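Local coordinates for protein polyprenyl synthetase (Zymomonas mobilis subsp. mobilis, PDB 4KKM) that probably joins isoprenyl diphosphate units head to tail into longer prenyl diphosphates, as a magnesium-dependent prenyltransferase of the FPP/GGPP synthase family, at residues S104-D109 and D139-L144. Sequence-based numbering, arbitrary orientation.
Sequences SLIHDD and DALQAL. With CA (calcium ion), chain D.
His107 turns the edge of its imidazole to Asp139: CE1 of His107 lies 3.1 Å from OD1 of Asp139, close to the ring plane, while the carboxylate plane stands 86° from that of the ring. The contact is a carbon-to-oxygen approach, not a salt bridge within the chain. Beside it, CD1 of Ile106 meets CD1 of Leu141 at 3.7 Å, two methyl ends whose side chains cross at about a right angle. With CG anti to the carbonyl carbon (chi1 -77°), the His107 ring is carried across the gap to helix 131-150, even though the nearest CA atoms, those of His107 and Asp139, are 8.7 Å apart. Only 134 Å² is buried in all, but the four touching residues are themselves buried, Ile106 also packing on Ala63 and Leu141 on Met60.

Both ring nitrogens are engaged beyond this pair. NE2 hydrogen-bonds to the backbone O of Val135, one turn earlier on helix 131-150, and ND1 hydrogen-bonds to OD2 of Asp139 of the second subunit; Tyr103 adds an edge-to-face ring contact. The reciprocal hydrogen bond joins OD2 of Asp139 to His107 of that subunit. With an alanine here instead of His107, the carboxylate of the partner subunit would probably lose its imidazole donor, and Val135 O the one that NE2 supplies. Asp108, the next residue on the helix, binds the calcium ion through OD1 at 2.4 Å, with Asp114 as a further ligand, in the aspartate-rich metal site characteristic of this mainly helical synthase fold.

The OD1 atoms of the two Asp139 residues approach each other across the dimer; with both nitrogens of each His107 ring hydrogen-bonded to oxygen acceptors, the ring may well be protonated, which would help offset the like charges at the buried interface.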
loop_
_atom_site.group_PDB
_atom_site.type_symbol
_atom_site.label_atom_id
_atom_site.label_comp_id
_atom_site.label_asym_id
_atom_site.label_seq_id
_atom_site.Cartn_x
_atom_site.Cartn_y
_atom_site.Cartn_z
ATOM N N SER B 104 8.975 4.035 -0.921
ATOM C CA SER B 104 9.027 5.354 -0.294
ATOM C C SER B 104 10.086 6.246 -0.933
ATOM O O SER B 104 9.889 7.451 -1.068
ATOM C CB SER B 104 9.275 5.252 1.214
ATOM O OG SER B 104 10.646 5.018 1.502
ATOM N N LEU B 105 11.208 5.645 -1.317
ATOM C CA LEU B 105 12.281 6.370 -1.999
ATOM C C LEU B 105 11.840 6.799 -3.394
ATOM O O LEU B 105 12.127 7.911 -3.835
ATOM C CB LEU B 105 13.529 5.494 -2.115
ATOM C CG LEU B 105 14.234 5.062 -0.824
ATOM C CD1 LEU B 105 15.349 4.086 -1.163
ATOM C CD2 LEU B 105 14.775 6.274 -0.057
ATOM N N ILE B 106 11.141 5.907 -4.089
ATOM C CA ILE B 106 10.646 6.230 -5.428
ATOM C C ILE B 106 9.741 7.455 -5.386
ATOM O O ILE B 106 9.906 8.400 -6.165
ATOM C CB ILE B 106 9.842 5.070 -6.043
ATOM C CG1 ILE B 106 10.697 3.808 -6.166
ATOM C CG2 ILE B 106 9.287 5.476 -7.417
ATOM C CD1 ILE B 106 9.903 2.627 -6.730
ATOM N N HIS B 107 8.788 7.444 -4.462
ATOM C CA HIS B 107 7.871 8.566 -4.343
ATOM C C HIS B 107 8.555 9.824 -3.790
ATOM O O HIS B 107 8.187 10.940 -4.144
ATOM C CB HIS B 107 6.642 8.177 -3.518
ATOM C CG HIS B 107 5.653 7.336 -4.276
ATOM N ND1 HIS B 107 4.407 7.024 -3.773
ATOM C CD2 HIS B 107 5.721 6.771 -5.503
ATOM C CE1 HIS B 107 3.754 6.285 -4.659
ATOM N NE2 HIS B 107 4.523 6.121 -5.719
ATOM N N ASP B 108 9.565 9.642 -2.944
ATOM C CA ASP B 108 10.278 10.782 -2.365
ATOM C C ASP B 108 11.171 11.503 -3.380
ATOM O O ASP B 108 11.386 12.708 -3.279
ATOM C CB ASP B 108 11.111 10.342 -1.158
ATOM C CG ASP B 108 11.690 11.517 -0.386
ATOM O OD1 ASP B 108 10.905 12.271 0.230
ATOM O OD2 ASP B 108 12.929 11.680 -0.398
ATOM N N ASP B 109 11.698 10.764 -4.351
ATOM C CA ASP B 109 12.625 11.335 -5.323
ATOM C C ASP B 109 11.926 12.186 -6.380
ATOM O O ASP B 109 12.562 13.017 -7.025
ATOM C CB ASP B 109 13.447 10.235 -6.006
ATOM C CG ASP B 109 14.458 9.592 -5.069
ATOM O OD1 ASP B 109 14.889 10.268 -4.108
ATOM O OD2 ASP B 109 14.822 8.416 -5.294
ATOM N N ASP B 139 3.464 2.613 -6.153
ATOM C CA ASP B 139 2.142 2.137 -5.736
ATOM C C ASP B 139 2.067 0.605 -5.721
ATOM O O ASP B 139 1.517 0.006 -4.782
ATOM C CB ASP B 139 1.037 2.739 -6.614
ATOM C CG ASP B 139 0.788 4.211 -6.305
ATOM O OD1 ASP B 139 1.233 4.662 -5.228
ATOM O OD2 ASP B 139 0.144 4.909 -7.123
ATOM N N ALA B 140 2.640 -0.025 -6.743
ATOM C CA ALA B 140 2.586 -1.481 -6.865
ATOM C C ALA B 140 3.474 -2.144 -5.824
ATOM O O ALA B 140 3.153 -3.222 -5.314
ATOM C CB ALA B 140 3.012 -1.914 -8.276
ATOM N N LEU B 141 4.598 -1.501 -5.508
ATOM C CA LEU B 141 5.504 -2.059 -4.507
ATOM C C LEU B 141 4.887 -2.054 -3.115
ATOM O O LEU B 141 5.110 -2.983 -2.334
ATOM C CB LEU B 141 6.860 -1.335 -4.509
ATOM C CG LEU B 141 7.832 -1.796 -5.606
ATOM C CD1 LEU B 141 9.043 -0.858 -5.705
ATOM C CD2 LEU B 141 8.293 -3.216 -5.336
ATOM N N GLN B 142 4.112 -1.020 -2.787
ATOM C CA GLN B 142 3.454 -1.024 -1.481
ATOM C C GLN B 142 2.478 -2.201 -1.378
ATOM O O GLN B 142 2.463 -2.925 -0.381
ATOM C CB GLN B 142 2.742 0.302 -1.156
ATOM C CG GLN B 142 1.894 0.172 0.123
ATOM C CD GLN B 142 1.534 1.496 0.791
ATOM O OE1 GLN B 142 1.394 1.555 2.015
ATOM N NE2 GLN B 142 1.386 2.559 -0.002
ATOM N N ALA B 143 1.669 -2.394 -2.417
ATOM C CA ALA B 143 0.751 -3.529 -2.443
ATOM C C ALA B 143 1.516 -4.846 -2.320
ATOM O O ALA B 143 1.085 -5.760 -1.618
ATOM C CB ALA B 143 -0.082 -3.519 -3.727
ATOM N N LEU B 144 2.659 -4.928 -2.997
ATOM C CA LEU B 144 3.447 -6.164 -3.017
ATOM C C LEU B 144 3.917 -6.566 -1.617
ATOM O O LEU B 144 3.969 -7.758 -1.291
ATOM C CB LEU B 144 4.649 -6.028 -3.960
ATOM C CG LEU B 144 5.461 -7.308 -4.165
ATOM C CD1 LEU B 144 4.575 -8.407 -4.752
ATOM C CD2 LEU B 144 6.663 -7.042 -5.062
HETATM CA CA CA D . 11.792 14.332 1.195
#